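Local atomic coordinates of aldehyde dehydrogenase (Burkholderia vietnamiensis, PDB entry 5KF0), a protein that probably oxidises aldehydes to carboxylic acids with a nicotinamide dinucleotide cofactor, as other members of the aldehyde dehydrogenase family do, and binds NADPH. Residues A[82-87]-A[111-116]. Residues are numbered along the deposited sequence; the frame is centred on the assembly and turned at random. Where two conformers were deposited one is given.
Sequences ARFRER and TRLIDT. With ACT (acetate ion), chain H.
Phe84 and Ile114 face each other where two helices of the aldehyde dehydrogenase fold, 70-86 and 103-123, pack nearly antiparallel: the short segments run at 168° with their axes 9.7 Å apart. The contact is largely apolar and mostly buried. Leu113 meets the Phe84 ring from above, the two side chains running roughly perpendicular. A chi1 of 162° turns CG of Leu113 away from its own backbone N and brings CD2 over one face in a CH-pi contact, 4.0 Å from the centroid of the Phe84 ring and shifted toward the rim. The other methyl, CD1, on the same side of the plane, lies beyond the rim, 3.8 Å from Phe84 CE2. Phe117, one turn on from Leu113, meets that ring edge-to-face, and Leu91 of helix 88-99 and Val200 of helix 192-202 add to the packing. Ile114 packs nearer the backbone, at the root of the phenylalanine: its CG1 lies 3.7 Å from Phe84 CB. Arg85 lies along the exposed margin, its chain stretched out as far as NE, and lends its CG methylene and the start of its guanidinium to the isoleucine. On the far side of helix 103-123, in one conformer, Arg112 NE is salt-bridged to Asp450 and NH2 weakly bonded to an acetate. Ile114 touches Arg85 with both methyls, CD1 lying 3.8 Å from Arg85 CG and CG2 3.9 Å from Arg85 NE.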
loop_
_atom_site.group_PDB
_atom_site.type_symbol
_atom_site.label_atom_id
_atom_site.label_comp_id
_atom_site.label_asym_id
_atom_site.label_seq_id
_atom_site.Cartn_x
_atom_site.Cartn_y
_atom_site.Cartn_z
ATOM N N ALA A 82 -17.805 -17.990 15.772
ATOM C CA ALA A 82 -19.110 -18.630 15.901
ATOM C C ALA A 82 -19.343 -19.140 17.317
ATOM O O ALA A 82 -20.447 -19.006 17.861
ATOM C CB ALA A 82 -19.237 -19.778 14.903
ATOM N N ARG A 83 -18.320 -19.741 17.927
ATOM C CA ARG A 83 -18.499 -20.319 19.253
ATOM C C ARG A 83 -18.569 -19.245 20.331
ATOM O O ARG A 83 -19.288 -19.417 21.322
ATOM C CB ARG A 83 -17.374 -21.325 19.545
ATOM C CG ARG A 83 -17.395 -22.560 18.633
ATOM C CD ARG A 83 -18.475 -23.587 19.032
ATOM N NE ARG A 83 -18.063 -24.303 20.231
ATOM C CZ ARG A 83 -18.780 -24.399 21.349
ATOM N NH1 ARG A 83 -19.988 -23.854 21.429
ATOM N NH2 ARG A 83 -18.287 -25.060 22.388
ATOM N N PHE A 84 -17.845 -18.134 20.160
ATOM C CA PHE A 84 -17.949 -17.044 21.128
ATOM C C PHE A 84 -19.349 -16.440 21.104
ATOM O O PHE A 84 -19.901 -16.078 22.151
ATOM C CB PHE A 84 -16.898 -15.961 20.855
ATOM C CG PHE A 84 -15.468 -16.431 20.978
ATOM C CD1 PHE A 84 -15.135 -17.555 21.734
ATOM C CD2 PHE A 84 -14.455 -15.737 20.327
ATOM C CE1 PHE A 84 -13.801 -17.978 21.831
ATOM C CE2 PHE A 84 -13.130 -16.141 20.413
ATOM C CZ PHE A 84 -12.797 -17.254 21.172
ATOM N N ARG A 85 -19.944 -16.332 19.917
ATOM C CA ARG A 85 -21.333 -15.888 19.833
ATOM C C ARG A 85 -22.269 -16.873 20.520
ATOM O O ARG A 85 -23.190 -16.469 21.243
ATOM C CB ARG A 85 -21.740 -15.710 18.373
ATOM C CG ARG A 85 -21.099 -14.516 17.704
ATOM C CD ARG A 85 -21.387 -14.502 16.217
ATOM N NE ARG A 85 -20.974 -13.231 15.637
ATOM C CZ ARG A 85 -20.731 -13.046 14.349
ATOM N NH1 ARG A 85 -20.857 -14.058 13.503
ATOM N NH2 ARG A 85 -20.357 -11.852 13.912
ATOM N N GLU A 86 -22.046 -18.173 20.310
ATOM C CA GLU A 86 -22.878 -19.182 20.966
ATOM C C GLU A 86 -22.753 -19.112 22.483
ATOM O O GLU A 86 -23.736 -19.333 23.204
ATOM C CB GLU A 86 -22.503 -20.582 20.481
ATOM C CG GLU A 86 -22.973 -20.903 19.072
ATOM C CD GLU A 86 -22.553 -22.289 18.616
ATOM O OE1 GLU A 86 -21.963 -23.039 19.427
ATOM O OE2 GLU A 86 -22.814 -22.626 17.441
ATOM N N ARG A 87 -21.558 -18.808 22.985
ATOM C CA ARG A 87 -21.260 -18.845 24.411
ATOM C C ARG A 87 -21.169 -17.444 25.009
ATOM O O ARG A 87 -20.499 -17.236 26.023
ATOM C CB ARG A 87 -19.972 -19.633 24.646
ATOM C CG ARG A 87 -20.088 -21.077 24.145
ATOM C CD ARG A 87 -18.781 -21.854 24.256
ATOM N NE ARG A 87 -18.415 -22.112 25.642
ATOM C CZ ARG A 87 -17.460 -22.956 26.015
ATOM N NH1 ARG A 87 -16.779 -23.634 25.103
ATOM N NH2 ARG A 87 -17.199 -23.139 27.304
ATOM N N THR A 111 -18.357 -8.653 23.114
ATOM C CA THR A 111 -18.566 -8.154 21.756
ATOM C C THR A 111 -17.241 -7.769 21.110
ATOM O O THR A 111 -17.006 -8.059 19.930
ATOM C CB THR A 111 -19.528 -6.967 21.773
ATOM O OG1 THR A 111 -20.797 -7.397 22.285
ATOM C CG2 THR A 111 -19.712 -6.384 20.375
ATOM N N ARG A 112 -16.348 -7.146 21.878
ATOM C CA ARG A 112 -15.033 -6.763 21.364
ATOM C C ARG A 112 -14.185 -7.985 21.039
ATOM O O ARG A 112 -13.456 -8.004 20.038
ATOM C CB ARG A 112 -14.313 -5.890 22.394
ATOM C CG ARG A 112 -14.955 -4.537 22.623
ATOM C CD ARG A 112 -14.536 -3.534 21.561
ATOM N NE ARG A 112 -13.087 -3.327 21.549
ATOM C CZ ARG A 112 -12.427 -2.588 22.434
ATOM N NH1 ARG A 112 -13.087 -1.969 23.408
ATOM N NH2 ARG A 112 -11.106 -2.467 22.355
ATOM N N LEU A 113 -14.248 -9.008 21.897
ATOM C CA LEU A 113 -13.536 -10.263 21.647
ATOM C C LEU A 113 -13.916 -10.825 20.283
ATOM O O LEU A 113 -13.056 -11.241 19.498
ATOM C CB LEU A 113 -13.876 -11.274 22.750
ATOM C CG LEU A 113 -13.583 -12.761 22.466
ATOM C CD1 LEU A 113 -12.076 -13.030 22.386
ATOM C CD2 LEU A 113 -14.230 -13.675 23.515
ATOM N N ILE A 114 -15.219 -10.854 20.001
ATOM C CA ILE A 114 -15.710 -11.319 18.707
ATOM C C ILE A 114 -15.230 -10.402 17.586
ATOM O O ILE A 114 -14.762 -10.876 16.542
ATOM C CB ILE A 114 -17.246 -11.435 18.736
ATOM C CG1 ILE A 114 -17.659 -12.571 19.667
ATOM C CG2 ILE A 114 -17.784 -11.676 17.334
ATOM C CD1 ILE A 114 -19.086 -12.450 20.202
ATOM N N ASP A 115 -15.322 -9.080 17.791
ATOM C CA ASP A 115 -14.834 -8.109 16.810
ATOM C C ASP A 115 -13.367 -8.354 16.478
ATOM O O ASP A 115 -12.967 -8.337 15.307
ATOM C CB ASP A 115 -14.988 -6.671 17.336
ATOM C CG ASP A 115 -16.437 -6.171 17.366
ATOM O OD1 ASP A 115 -17.329 -6.771 16.737
ATOM O OD2 ASP A 115 -16.667 -5.132 18.030
ATOM N N THR A 116 -12.541 -8.569 17.505
ATOM C CA THR A 116 -11.106 -8.738 17.292
ATOM C C THR A 116 -10.811 -10.001 16.488
ATOM O O THR A 116 -10.005 -9.974 15.549
ATOM C CB THR A 116 -10.393 -8.750 18.650
ATOM O OG1 THR A 116 -10.612 -7.491 19.299
ATOM C CG2 THR A 116 -8.886 -8.992 18.503
HETATM C C ACT H . -8.841 -1.222 25.187
HETATM O O ACT H . -10.057 -0.878 25.120
HETATM O OXT ACT H . -8.519 -2.308 24.653
HETATM C CH3 ACT H . -7.798 -0.388 25.862
#